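Local atomic coordinates of CELL division control protein 6 (Pyrobaculum aerophilum, PDB entry 1FNN), a protein that binds ADP and magnesium as an AAA+ ATPase of the Cdc6/Cdc18 family and is probably involved in regulating DNA replication. Residues His42-Ala47 and Gly181-Tyr186; Lys71-Phe76 and Asp124-Leu129; Tyr248-Ala253 and Arg268-Glu273; Leu295-Ser300 and Gly312-Ser317. One frame throughout, in Å; residues are numbered along the deposited sequence.

Contact 1. Residues His42-Ala47 and Gly181-Tyr186; sequences HHYPRA and GIMGKY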
loop_
_atom_site.group_PDB
_atom_site.type_symbol
_atom_site.label_atom_id
_atom_site.label_comp_id
_atom_site.label_asym_id
_atom_site.label_seq_id
_atom_site.Cartn_x
_atom_site.Cartn_y
_atom_site.Cartn_z
ATOM N N HIS A 42 25.168 -23.035 6.447
ATOM C CA HIS A 42 25.768 -23.848 5.368
ATOM C C HIS A 42 25.727 -23.189 4.008
ATOM O O HIS A 42 26.366 -23.692 3.076
ATOM C CB HIS A 42 25.033 -25.203 5.308
ATOM C CG HIS A 42 25.077 -25.840 6.671
ATOM N ND1 HIS A 42 26.273 -26.344 7.157
ATOM C CD2 HIS A 42 24.159 -26.058 7.625
ATOM C CE1 HIS A 42 26.076 -26.850 8.363
ATOM N NE2 HIS A 42 24.800 -26.688 8.669
ATOM N N HIS A 43 24.989 -22.090 3.834
ATOM C CA HIS A 43 25.063 -21.294 2.603
ATOM C C HIS A 43 24.531 -19.895 2.932
ATOM O O HIS A 43 24.145 -19.686 4.080
ATOM C CB HIS A 43 24.194 -21.917 1.499
ATOM C CG HIS A 43 22.743 -21.538 1.460
ATOM N ND1 HIS A 43 21.786 -22.112 2.246
ATOM C CD2 HIS A 43 22.091 -20.607 0.688
ATOM C CE1 HIS A 43 20.573 -21.595 2.012
ATOM N NE2 HIS A 43 20.767 -20.676 1.064
ATOM N N TYR A 44 24.695 -18.937 2.046
ATOM C CA TYR A 44 24.304 -17.564 2.279
ATOM C C TYR A 44 23.002 -17.245 1.551
ATOM O O TYR A 44 23.018 -16.985 0.353
ATOM C CB TYR A 44 25.419 -16.684 1.727
ATOM C CG TYR A 44 25.194 -15.190 1.713
ATOM C CD1 TYR A 44 25.907 -14.418 0.792
ATOM C CD2 TYR A 44 24.309 -14.544 2.569
ATOM C CE1 TYR A 44 25.741 -13.042 0.735
ATOM C CE2 TYR A 44 24.145 -13.180 2.510
ATOM C CZ TYR A 44 24.854 -12.435 1.602
ATOM O OH TYR A 44 24.693 -11.072 1.541
ATOM N N PRO A 45 21.901 -17.221 2.278
ATOM C CA PRO A 45 20.608 -16.893 1.684
ATOM C C PRO A 45 20.474 -15.397 1.508
ATOM O O PRO A 45 20.799 -14.638 2.428
ATOM C CB PRO A 45 19.594 -17.415 2.671
ATOM C CG PRO A 45 20.338 -18.075 3.775
ATOM C CD PRO A 45 21.743 -17.597 3.699
ATOM N N ARG A 46 20.054 -14.938 0.323
ATOM C CA ARG A 46 19.776 -13.524 0.143
ATOM C C ARG A 46 18.623 -13.329 -0.848
ATOM O O ARG A 46 18.425 -14.214 -1.695
ATOM C CB ARG A 46 20.971 -12.663 -0.127
ATOM C CG ARG A 46 21.977 -12.954 -1.197
ATOM C CD ARG A 46 22.621 -14.343 -1.146
ATOM N NE ARG A 46 23.554 -14.456 -2.232
ATOM C CZ ARG A 46 24.194 -15.490 -2.726
ATOM N NH1 ARG A 46 24.031 -16.699 -2.217
ATOM N NH2 ARG A 46 24.995 -15.232 -3.752
ATOM N N ALA A 47 17.721 -12.376 -0.550
ATOM C CA ALA A 47 16.626 -12.042 -1.462
ATOM C C ALA A 47 16.472 -10.510 -1.525
ATOM O O ALA A 47 16.816 -9.799 -0.585
ATOM C CB ALA A 47 15.313 -12.602 -0.943
ATOM N N GLY A 181 25.731 -8.904 -8.600
ATOM C CA GLY A 181 25.809 -10.329 -8.845
ATOM C C GLY A 181 25.297 -11.193 -7.705
ATOM O O GLY A 181 24.660 -12.229 -7.931
ATOM N N ILE A 182 25.540 -10.799 -6.461
ATOM C CA ILE A 182 25.090 -11.570 -5.296
ATOM C C ILE A 182 23.587 -11.613 -5.128
ATOM O O ILE A 182 23.010 -12.667 -4.838
ATOM C CB ILE A 182 25.789 -10.993 -4.056
ATOM C CG1 ILE A 182 27.307 -11.065 -4.256
ATOM C CG2 ILE A 182 25.326 -11.714 -2.799
ATOM C CD1 ILE A 182 28.131 -10.279 -3.266
ATOM N N MET A 183 22.859 -10.524 -5.256
ATOM C CA MET A 183 21.427 -10.440 -5.043
ATOM C C MET A 183 20.477 -10.709 -6.207
ATOM O O MET A 183 19.249 -10.659 -5.966
ATOM C CB MET A 183 21.096 -8.959 -4.688
ATOM C CG MET A 183 21.960 -8.463 -3.518
ATOM S SD MET A 183 21.412 -9.308 -2.020
ATOM C CE MET A 183 22.903 -9.683 -1.164
ATOM N N GLY A 184 20.956 -10.677 -7.440
ATOM C CA GLY A 184 20.075 -10.754 -8.594
ATOM C C GLY A 184 19.609 -12.185 -8.787
ATOM O O GLY A 184 20.275 -13.148 -8.419
ATOM N N LYS A 185 18.355 -12.328 -9.182
ATOM C CA LYS A 185 17.731 -13.627 -9.353
ATOM C C LYS A 185 17.296 -14.257 -8.041
ATOM O O LYS A 185 16.957 -15.456 -8.028
ATOM C CB LYS A 185 18.594 -14.597 -10.163
ATOM C CG LYS A 185 17.712 -15.529 -11.008
ATOM C CD LYS A 185 18.442 -15.873 -12.307
ATOM C CE LYS A 185 17.470 -15.894 -13.477
ATOM N NZ LYS A 185 18.188 -15.815 -14.781
ATOM N N TYR A 186 17.414 -13.537 -6.925
ATOM C CA TYR A 186 16.634 -13.921 -5.752
ATOM C C TYR A 186 15.709 -12.700 -5.579
ATOM O O TYR A 186 15.926 -11.930 -4.657
ATOM C CB TYR A 186 17.451 -14.275 -4.516
ATOM C CG TYR A 186 18.444 -15.400 -4.722
ATOM C CD1 TYR A 186 19.815 -15.184 -4.726
ATOM C CD2 TYR A 186 17.987 -16.701 -4.917
ATOM C CE1 TYR A 186 20.719 -16.229 -4.918
ATOM C CE2 TYR A 186 18.861 -17.760 -5.111
ATOM C CZ TYR A 186 20.223 -17.506 -5.107
ATOM O OH TYR A 186 21.063 -18.574 -5.300
#
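R46 meets I182, M183 and Y186 where strand 46-50 enters the parallel sheet of the AAA+ nucleotide-binding fold. In that sheet strand 46-50 lies between strands 160-166 and 187-189. The segment 181-186 runs off helix 177-183 and makes a type II turn from M183 to Y186, which leads into strand 187-189.

The polar links centre on the R46 guanidinium. NE of R46 gives a weak, bent bond to O of I182, 3.2 Å long with 132° at the hydrogen. NH1 of R46 makes a straighter bond back to O of Y44 at 2.8 Å, in the carbonyl plane. The opposite faces of the group are covered by two rings: CD1 of Y44 lies over one and CE1 of Y186 over the other. The NH1 bond and these rings probably do most to hold it.

Apolar contacts surround Y44 and the R46 chain. CG of Y44 is anti to its N (chi1 174°), which brings the far part of the ring up to I182 and M183. CE1 of Y44 touches CG2 of I182 at 3.8 Å, the two side chains crossing at about a right angle. CD of R46 lies over the centre of the Y44 ring. OH of Y44 is bonded to O of I146. The bent M183 chain brings its CE to 3.4 Å from CG of R46.

In the strand itself, CA of A47 makes a CA-H...O contact with O of Y186 at 3.3 Å.

Contact 2. Residues Lys71-Phe76 and Asp124-Leu129; sequences KTTARF and DLYMFL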
loop_
_atom_site.group_PDB
_atom_site.type_symbol
_atom_site.label_atom_id
_atom_site.label_comp_id
_atom_site.label_asym_id
_atom_site.label_seq_id
_atom_site.Cartn_x
_atom_site.Cartn_y
_atom_site.Cartn_z
ATOM N N LYS A 71 11.297 -21.537 16.066
ATOM C CA LYS A 71 11.868 -22.685 15.411
ATOM C C LYS A 71 13.252 -22.405 14.849
ATOM O O LYS A 71 13.715 -23.123 13.953
ATOM C CB LYS A 71 11.001 -23.113 14.213
ATOM C CG LYS A 71 9.517 -23.066 14.434
ATOM C CD LYS A 71 8.678 -23.973 13.568
ATOM C CE LYS A 71 8.999 -23.898 12.096
ATOM N NZ LYS A 71 9.138 -22.505 11.599
ATOM N N THR A 72 13.933 -21.367 15.340
ATOM C CA THR A 72 15.247 -21.050 14.828
ATOM C C THR A 72 16.145 -20.483 15.928
ATOM O O THR A 72 15.669 -19.788 16.823
ATOM C CB THR A 72 15.160 -20.048 13.642
ATOM O OG1 THR A 72 16.452 -19.868 13.062
ATOM C CG2 THR A 72 14.637 -18.658 14.034
ATOM N N THR A 73 17.457 -20.592 15.720
ATOM C CA THR A 73 18.391 -19.956 16.639
ATOM C C THR A 73 18.783 -18.611 16.076
ATOM O O THR A 73 19.583 -17.909 16.675
ATOM C CB THR A 73 19.664 -20.835 16.784
ATOM O OG1 THR A 73 20.182 -21.056 15.461
ATOM C CG2 THR A 73 19.276 -22.168 17.399
ATOM N N ALA A 74 18.388 -18.305 14.815
ATOM C CA ALA A 74 18.845 -17.077 14.215
ATOM C C ALA A 74 18.258 -15.870 14.929
ATOM O O ALA A 74 17.098 -15.988 15.365
ATOM C CB ALA A 74 18.426 -17.013 12.729
ATOM N N ARG A 75 18.943 -14.751 14.850
ATOM C CA ARG A 75 18.402 -13.512 15.443
ATOM C C ARG A 75 17.847 -12.599 14.337
ATOM O O ARG A 75 18.575 -12.373 13.362
ATOM C CB ARG A 75 19.555 -12.723 16.095
ATOM C CG ARG A 75 20.398 -13.641 16.996
ATOM C CD ARG A 75 19.732 -13.842 18.336
ATOM N NE ARG A 75 20.768 -14.295 19.286
ATOM C CZ ARG A 75 21.357 -13.619 20.269
ATOM N NH1 ARG A 75 21.067 -12.364 20.535
ATOM N NH2 ARG A 75 22.265 -14.279 20.977
ATOM N N PHE A 76 16.626 -12.113 14.464
ATOM C CA PHE A 76 16.034 -11.265 13.434
ATOM C C PHE A 76 16.414 -9.809 13.706
ATOM O O PHE A 76 16.115 -9.340 14.805
ATOM C CB PHE A 76 14.515 -11.374 13.575
ATOM C CG PHE A 76 13.685 -10.571 12.613
ATOM C CD1 PHE A 76 13.920 -10.589 11.254
ATOM C CD2 PHE A 76 12.645 -9.800 13.089
ATOM C CE1 PHE A 76 13.125 -9.841 10.386
ATOM C CE2 PHE A 76 11.853 -9.055 12.237
ATOM C CZ PHE A 76 12.087 -9.070 10.872
ATOM N N ASP A 124 28.971 -17.436 18.336
ATOM C CA ASP A 124 28.338 -18.422 17.457
ATOM C C ASP A 124 26.879 -18.009 17.166
ATOM O O ASP A 124 25.966 -18.771 17.426
ATOM C CB ASP A 124 28.381 -19.800 18.117
ATOM C CG ASP A 124 27.908 -20.904 17.182
ATOM O OD1 ASP A 124 28.158 -20.808 15.974
ATOM O OD2 ASP A 124 27.278 -21.890 17.613
ATOM N N LEU A 125 26.722 -16.836 16.560
ATOM C CA LEU A 125 25.400 -16.265 16.350
ATOM C C LEU A 125 25.074 -16.374 14.853
ATOM O O LEU A 125 25.975 -16.580 14.047
ATOM C CB LEU A 125 25.346 -14.770 16.668
ATOM C CG LEU A 125 25.732 -14.333 18.087
ATOM C CD1 LEU A 125 25.914 -12.823 18.124
ATOM C CD2 LEU A 125 24.734 -14.842 19.107
ATOM N N TYR A 126 23.793 -16.321 14.561
ATOM C CA TYR A 126 23.298 -16.361 13.174
ATOM C C TYR A 126 22.257 -15.234 13.111
ATOM O O TYR A 126 21.376 -15.146 13.971
ATOM C CB TYR A 126 22.694 -17.735 12.869
ATOM C CG TYR A 126 23.703 -18.870 12.889
ATOM C CD1 TYR A 126 23.870 -19.646 14.035
ATOM C CD2 TYR A 126 24.490 -19.161 11.775
ATOM C CE1 TYR A 126 24.786 -20.682 14.084
ATOM C CE2 TYR A 126 25.409 -20.188 11.793
ATOM C CZ TYR A 126 25.548 -20.941 12.955
ATOM O OH TYR A 126 26.466 -21.966 12.965
ATOM N N MET A 127 22.493 -14.313 12.195
ATOM C CA MET A 127 21.710 -13.116 12.002
ATOM C C MET A 127 20.898 -13.171 10.694
ATOM O O MET A 127 21.461 -13.360 9.618
ATOM C CB MET A 127 22.689 -11.923 11.948
ATOM C CG MET A 127 22.000 -10.614 11.685
ATOM S SD MET A 127 22.912 -9.116 11.899
ATOM C CE MET A 127 24.312 -9.309 10.795
ATOM N N PHE A 128 19.592 -13.013 10.823
ATOM C CA PHE A 128 18.732 -12.752 9.654
ATOM C C PHE A 128 18.573 -11.223 9.607
ATOM O O PHE A 128 17.807 -10.647 10.382
ATOM C CB PHE A 128 17.406 -13.459 9.836
ATOM C CG PHE A 128 16.262 -13.159 8.923
ATOM C CD1 PHE A 128 14.972 -13.373 9.372
ATOM C CD2 PHE A 128 16.432 -12.676 7.636
ATOM C CE1 PHE A 128 13.871 -13.111 8.560
ATOM C CE2 PHE A 128 15.342 -12.412 6.820
ATOM C CZ PHE A 128 14.059 -12.628 7.284
ATOM N N LEU A 129 19.314 -10.596 8.723
ATOM C CA LEU A 129 19.372 -9.153 8.616
ATOM C C LEU A 129 18.476 -8.628 7.501
ATOM O O LEU A 129 18.446 -9.138 6.373
ATOM C CB LEU A 129 20.834 -8.756 8.394
ATOM C CG LEU A 129 21.148 -7.272 8.192
ATOM C CD1 LEU A 129 20.808 -6.441 9.443
ATOM C CD2 LEU A 129 22.616 -7.089 7.796
HETATM O O HOH W 1 22.079 -16.928 16.760
#
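The backbone O of Y126 accepts a 2.6 Å hydrogen bond from N of R75. This opens the parallel pairing of strands 75-80 and 127-132 in the central sheet of the AAA+ fold, where strand 75-80 is an outermost strand. CA of A74 also approaches the same O of Y126, in a CA-H...O contact. The next bond runs the other way, from N of F128 to O of R75 at 2.8 Å. R75 thus bonds to residues on both sides of M127, as parallel pairing requires. Before the strands pair, one water joins the two segments: it donates to O of T73 and accepts from N of Y126.

F76 and F128 share one face of the sheet and lie side by side, pointing the same way. In both, CG is anti to the backbone N (chi1 180° and 169°), which sets the rings next to each other. Their planes are 42° apart, and CD1 of F76 is 3.5 Å from CD1 of F128. W65 of helix 57-68 stacks on F76 and also touches F128, so the pair lies between the sheet and the helix that follows the P-loop. Without the F128 ring, as with an alanine here, F76 and W65 would probably face a gap and the F76 ring could turn more freely.

R75 and M127 point to the other face. The R75 chain bends at chi2 and crosses L125, with CZ of R75 3.8 Å from CD2 of L125.

Contact 3. Residues Tyr248-Ala253 and Arg268-Glu273; sequences YRSAYA and RKSSKE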
loop_
_atom_site.group_PDB
_atom_site.type_symbol
_atom_site.label_atom_id
_atom_site.label_comp_id
_atom_site.label_asym_id
_atom_site.label_seq_id
_atom_site.Cartn_x
_atom_site.Cartn_y
_atom_site.Cartn_z
ATOM N N TYR A 248 -10.354 3.064 8.072
ATOM C CA TYR A 248 -10.332 3.425 9.509
ATOM C C TYR A 248 -10.811 4.854 9.733
ATOM O O TYR A 248 -11.632 5.170 10.604
ATOM C CB TYR A 248 -8.884 3.276 10.003
ATOM C CG TYR A 248 -8.674 3.618 11.468
ATOM C CD1 TYR A 248 -9.441 2.998 12.446
ATOM C CD2 TYR A 248 -7.718 4.546 11.856
ATOM C CE1 TYR A 248 -9.272 3.289 13.792
ATOM C CE2 TYR A 248 -7.540 4.845 13.204
ATOM C CZ TYR A 248 -8.320 4.211 14.151
ATOM O OH TYR A 248 -8.137 4.516 15.496
ATOM N N ARG A 249 -10.316 5.818 8.951
ATOM C CA ARG A 249 -10.810 7.183 8.972
ATOM C C ARG A 249 -12.317 7.288 8.699
ATOM O O ARG A 249 -12.979 8.075 9.395
ATOM C CB ARG A 249 -10.133 8.083 7.910
ATOM C CG ARG A 249 -8.755 8.541 8.375
ATOM C CD ARG A 249 -7.905 8.982 7.213
ATOM N NE ARG A 249 -6.517 9.318 7.443
ATOM C CZ ARG A 249 -6.060 10.451 7.927
ATOM N NH1 ARG A 249 -4.764 10.609 8.078
ATOM N NH2 ARG A 249 -6.893 11.434 8.261
ATOM N N SER A 250 -12.873 6.403 7.898
ATOM C CA SER A 250 -14.289 6.456 7.564
ATOM C C SER A 250 -15.078 5.902 8.741
ATOM O O SER A 250 -16.192 6.355 8.988
ATOM C CB SER A 250 -14.629 5.672 6.290
ATOM O OG SER A 250 -13.877 6.223 5.179
ATOM N N ALA A 251 -14.623 4.776 9.294
ATOM C CA ALA A 251 -15.314 4.220 10.485
ATOM C C ALA A 251 -15.355 5.257 11.592
ATOM O O ALA A 251 -16.409 5.428 12.227
ATOM C CB ALA A 251 -14.620 2.951 10.992
ATOM N N TYR A 252 -14.257 5.961 11.804
ATOM C CA TYR A 252 -14.207 6.935 12.875
ATOM C C TYR A 252 -15.080 8.144 12.554
ATOM O O TYR A 252 -15.763 8.646 13.451
ATOM C CB TYR A 252 -12.783 7.398 13.219
ATOM C CG TYR A 252 -12.726 8.438 14.299
ATOM C CD1 TYR A 252 -12.912 8.062 15.640
ATOM C CD2 TYR A 252 -12.500 9.778 14.010
ATOM C CE1 TYR A 252 -12.869 9.003 16.664
ATOM C CE2 TYR A 252 -12.454 10.728 15.010
ATOM C CZ TYR A 252 -12.640 10.321 16.333
ATOM O OH TYR A 252 -12.589 11.278 17.317
ATOM N N ALA A 253 -14.973 8.662 11.317
ATOM C CA ALA A 253 -15.900 9.736 10.922
ATOM C C ALA A 253 -17.316 9.296 11.192
ATOM O O ALA A 253 -18.090 10.021 11.835
ATOM C CB ALA A 253 -15.649 10.088 9.433
ATOM N N ARG A 268 -15.849 9.612 1.269
ATOM C CA ARG A 268 -15.431 10.730 0.424
ATOM C C ARG A 268 -14.582 11.726 1.181
ATOM O O ARG A 268 -13.522 12.207 0.761
ATOM C CB ARG A 268 -16.707 11.457 -0.159
ATOM C CG ARG A 268 -17.477 10.544 -1.124
ATOM C CD ARG A 268 -18.683 11.252 -1.851
ATOM N NE ARG A 268 -19.519 10.178 -2.437
ATOM C CZ ARG A 268 -20.755 9.961 -2.040
ATOM N NH1 ARG A 268 -21.293 10.726 -1.079
ATOM N NH2 ARG A 268 -21.462 8.988 -2.592
ATOM N N LYS A 269 -15.037 12.090 2.391
ATOM C CA LYS A 269 -14.286 13.026 3.226
ATOM C C LYS A 269 -12.956 12.383 3.648
ATOM O O LYS A 269 -11.958 13.093 3.578
ATOM C CB LYS A 269 -15.066 13.475 4.467
ATOM C CG LYS A 269 -16.557 13.582 4.182
ATOM C CD LYS A 269 -17.172 14.898 4.670
ATOM C CE LYS A 269 -18.149 15.445 3.642
ATOM N NZ LYS A 269 -19.299 16.187 4.214
ATOM N N SER A 270 -12.967 11.096 4.003
ATOM C CA SER A 270 -11.679 10.471 4.426
ATOM C C SER A 270 -10.698 10.396 3.270
ATOM O O SER A 270 -9.528 10.788 3.359
ATOM C CB SER A 270 -11.995 9.084 5.032
ATOM O OG SER A 270 -12.784 9.297 6.249
ATOM N N SER A 271 -11.202 9.969 2.086
ATOM C CA SER A 271 -10.403 9.952 0.887
ATOM C C SER A 271 -9.786 11.294 0.605
ATOM O O SER A 271 -8.581 11.418 0.288
ATOM C CB SER A 271 -11.229 9.474 -0.341
ATOM O OG SER A 271 -10.355 9.657 -1.471
ATOM N N LYS A 272 -10.540 12.388 0.789
ATOM C CA LYS A 272 -9.957 13.710 0.491
ATOM C C LYS A 272 -8.884 14.137 1.450
ATOM O O LYS A 272 -7.980 14.909 1.104
ATOM C CB LYS A 272 -11.082 14.744 0.350
ATOM C CG LYS A 272 -10.827 15.719 -0.793
ATOM C CD LYS A 272 -11.868 16.828 -0.791
ATOM C CE LYS A 272 -11.384 18.027 -1.599
ATOM N NZ LYS A 272 -12.440 19.089 -1.628
ATOM N N GLU A 273 -8.864 13.622 2.705
ATOM C CA GLU A 273 -7.771 13.958 3.603
ATOM C C GLU A 273 -6.468 13.308 3.200
ATOM O O GLU A 273 -5.402 13.833 3.550
ATOM C CB GLU A 273 -8.112 13.515 5.048
ATOM C CG GLU A 273 -9.231 14.362 5.627
ATOM C CD GLU A 273 -8.731 15.594 6.345
ATOM O OE1 GLU A 273 -7.583 16.035 6.162
ATOM O OE2 GLU A 273 -9.522 16.155 7.135
#
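R249 is the first residue of 248-253 to touch 268-273. Its CB lies 3.4 Å from OG of S270, and its carbonyl carbon C is nearer still, at 3.2 Å from the same OG. The R249 chain then runs out extended from CG to NE. It crosses E273 at about a right angle, with NH2 of R249 4.0 Å from CB of E273. The opposite charges do not pair here: NH2 of R249 is 5.1 Å from OE1 of E273, and NE of R249 instead makes a salt bridge with D245.

S250 follows. Its OG packs against CB of S270 at 3.4 Å. Each serine hydroxyl is bonded within its own helix, OG of S250 to O of I246 and OG of S270 to O of D266. One turn after R249, A253 faces the same serine, its CB 4.4 Å from OG of S270.

The small S250, A253 and S270 are consistent with the close approach, CA of R249 being 5.7 Å from CA of S270. The axes of the two short segments pass 8.6 Å apart at 133°. S270 therefore packs against R249, S250 and A253. This is helix-on-helix packing in the all-helical lid of an AAA+ ATPase, between helices 240-256 and 264-274.

Contact 4. Residues Leu295-Ser300 and Gly312-Ser317; sequences LAIVRS and GDAEES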
loop_
_atom_site.group_PDB
_atom_site.type_symbol
_atom_site.label_atom_id
_atom_site.label_comp_id
_atom_site.label_asym_id
_atom_site.label_seq_id
_atom_site.Cartn_x
_atom_site.Cartn_y
_atom_site.Cartn_z
ATOM N N LEU A 295 -22.994 16.192 -13.138
ATOM C CA LEU A 295 -23.966 16.737 -12.205
ATOM C C LEU A 295 -25.084 15.764 -11.925
ATOM O O LEU A 295 -25.548 15.610 -10.761
ATOM C CB LEU A 295 -24.600 18.073 -12.678
ATOM C CG LEU A 295 -25.595 18.746 -11.757
ATOM C CD1 LEU A 295 -25.007 18.898 -10.330
ATOM C CD2 LEU A 295 -25.900 20.164 -12.269
ATOM N N ALA A 296 -25.574 15.041 -12.941
ATOM C CA ALA A 296 -26.670 14.124 -12.716
ATOM C C ALA A 296 -26.234 12.971 -11.739
ATOM O O ALA A 296 -27.079 12.371 -11.072
ATOM C CB ALA A 296 -27.025 13.447 -14.039
ATOM N N ILE A 297 -25.074 12.415 -11.992
ATOM C CA ILE A 297 -24.544 11.301 -11.160
ATOM C C ILE A 297 -24.440 11.823 -9.732
ATOM O O ILE A 297 -24.866 11.192 -8.771
ATOM C CB ILE A 297 -23.176 10.882 -11.708
ATOM C CG1 ILE A 297 -23.313 10.186 -13.077
ATOM C CG2 ILE A 297 -22.458 9.940 -10.717
ATOM C CD1 ILE A 297 -21.959 10.022 -13.766
ATOM N N VAL A 298 -23.865 12.989 -9.504
ATOM C CA VAL A 298 -23.838 13.663 -8.237
ATOM C C VAL A 298 -25.216 13.763 -7.600
ATOM O O VAL A 298 -25.372 13.455 -6.387
ATOM C CB VAL A 298 -23.195 15.051 -8.302
ATOM C CG1 VAL A 298 -23.415 15.791 -6.962
ATOM C CG2 VAL A 298 -21.713 15.003 -8.627
ATOM N N ARG A 299 -26.250 14.192 -8.333
ATOM C CA ARG A 299 -27.603 14.274 -7.779
ATOM C C ARG A 299 -28.247 12.943 -7.436
ATOM O O ARG A 299 -28.889 12.789 -6.345
ATOM C CB ARG A 299 -28.584 15.057 -8.723
ATOM C CG ARG A 299 -28.192 16.530 -8.722
ATOM C CD ARG A 299 -29.297 17.476 -9.166
ATOM N NE ARG A 299 -28.756 18.843 -9.250
ATOM C CZ ARG A 299 -29.387 19.828 -9.887
ATOM N NH1 ARG A 299 -30.552 19.588 -10.472
ATOM N NH2 ARG A 299 -28.826 21.032 -9.915
ATOM N N SER A 300 -28.058 11.901 -8.209
ATOM C CA SER A 300 -28.609 10.607 -7.892
ATOM C C SER A 300 -27.912 10.053 -6.594
ATOM O O SER A 300 -28.585 9.307 -5.895
ATOM C CB SER A 300 -28.394 9.546 -8.949
ATOM O OG SER A 300 -28.795 10.022 -10.227
ATOM N N GLY A 312 -28.698 3.579 -15.439
ATOM C CA GLY A 312 -30.074 3.991 -15.693
ATOM C C GLY A 312 -30.543 5.104 -14.778
ATOM O O GLY A 312 -31.257 6.069 -15.126
ATOM N N ASP A 313 -30.154 5.007 -13.486
ATOM C CA ASP A 313 -30.433 6.061 -12.537
ATOM C C ASP A 313 -29.834 7.387 -13.022
ATOM O O ASP A 313 -30.458 8.449 -12.889
ATOM C CB ASP A 313 -29.823 5.757 -11.155
ATOM C CG ASP A 313 -30.242 6.693 -10.045
ATOM O OD1 ASP A 313 -30.737 7.823 -10.281
ATOM O OD2 ASP A 313 -30.078 6.305 -8.853
ATOM N N ALA A 314 -28.543 7.361 -13.338
ATOM C CA ALA A 314 -27.856 8.583 -13.762
ATOM C C ALA A 314 -28.549 9.198 -15.018
ATOM O O ALA A 314 -28.544 10.412 -15.196
ATOM C CB ALA A 314 -26.429 8.145 -14.089
ATOM N N GLU A 315 -28.924 8.368 -15.958
ATOM C CA GLU A 315 -29.574 8.818 -17.204
ATOM C C GLU A 315 -30.953 9.405 -16.938
ATOM O O GLU A 315 -31.186 10.578 -17.301
ATOM C CB GLU A 315 -29.657 7.710 -18.257
ATOM C CG GLU A 315 -30.422 8.220 -19.496
ATOM C CD GLU A 315 -30.251 7.331 -20.707
ATOM O OE1 GLU A 315 -29.946 6.146 -20.512
ATOM O OE2 GLU A 315 -30.413 7.796 -21.864
ATOM N N GLU A 316 -31.733 8.831 -16.020
ATOM C CA GLU A 316 -32.991 9.480 -15.644
ATOM C C GLU A 316 -32.761 10.778 -14.918
ATOM O O GLU A 316 -33.472 11.787 -15.085
ATOM C CB GLU A 316 -33.927 8.535 -14.876
ATOM C CG GLU A 316 -34.540 7.489 -15.806
ATOM C CD GLU A 316 -35.193 8.117 -17.045
ATOM O OE1 GLU A 316 -35.898 9.148 -16.911
ATOM O OE2 GLU A 316 -34.985 7.570 -18.156
ATOM N N SER A 317 -31.727 10.856 -14.077
ATOM C CA SER A 317 -31.376 12.086 -13.390
ATOM C C SER A 317 -30.959 13.152 -14.426
ATOM O O SER A 317 -31.166 14.354 -14.210
ATOM C CB SER A 317 -30.203 11.782 -12.425
ATOM O OG SER A 317 -29.766 12.981 -11.802
HETATM O O HOH W 2 -30.758 7.973 -6.869
#
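S317 reaches across to A296 with its hydroxyl. Its OG stands anti to the backbone N (chi1 176°), and this conformation lets it donate to O of A296 at 2.9 Å. The bond arrives in the carbonyl plane on a lone pair. O of A296 still accepts the helix bond from N of S300, so at least two donors grip it.

S300 takes a different conformation, with OG anti to its carbonyl carbon (chi1 -51°). OG of S300 then lies 2.9 Å from OD1 of D313 and 3.0 Å from O of A296. Which of these receives its single proton is not settled. The same OG packs against CB of S317 at 3.1 Å.

D313 turns its CG anti to its N, and its carboxylate lies beside S300. OD1 is next to the hydroxyl, while OD2 takes a bond from a water that also donates to O of S300. Replacing D313 by an alanine removes this carboxylate, and the water would probably lose one of its two acceptors, keeping O of S300, while the S300 hydroxyl would lose OD1 as a possible acceptor.

At the apolar part of the contact, CG1 of I297 meets CB of A314 at 3.9 Å, and both side chains touch I366 of strand 364-367. The axes of the two short segments lie 8.1 Å apart and cross at 111°. Helices 288-304 and 311-324, packed on one another and on this strand, belong to the C-terminal winged-helix domain.

How the contacts relate
Contacts 1 and 2 reach the same parallel sheet, their centres about 17 Å apart. Contact 1 is the more buried and joins the inner strand 46-50 to a helix end and turn; contact 2 is at an edge strand and partly buried. Contacts 3 and 4 lie across the chain's centre from them. They pair helices in the lid and the winged-helix domain, about 24 Å apart between centres, and both are partly buried. The chemistry differs with place. Contact 2 rests on backbone bonds and paired rings, contact 1 on an arginine between two rings. Both helix pairs use serines, but contact 3 has no clear hydrogen bond across it, whereas contact 4 does.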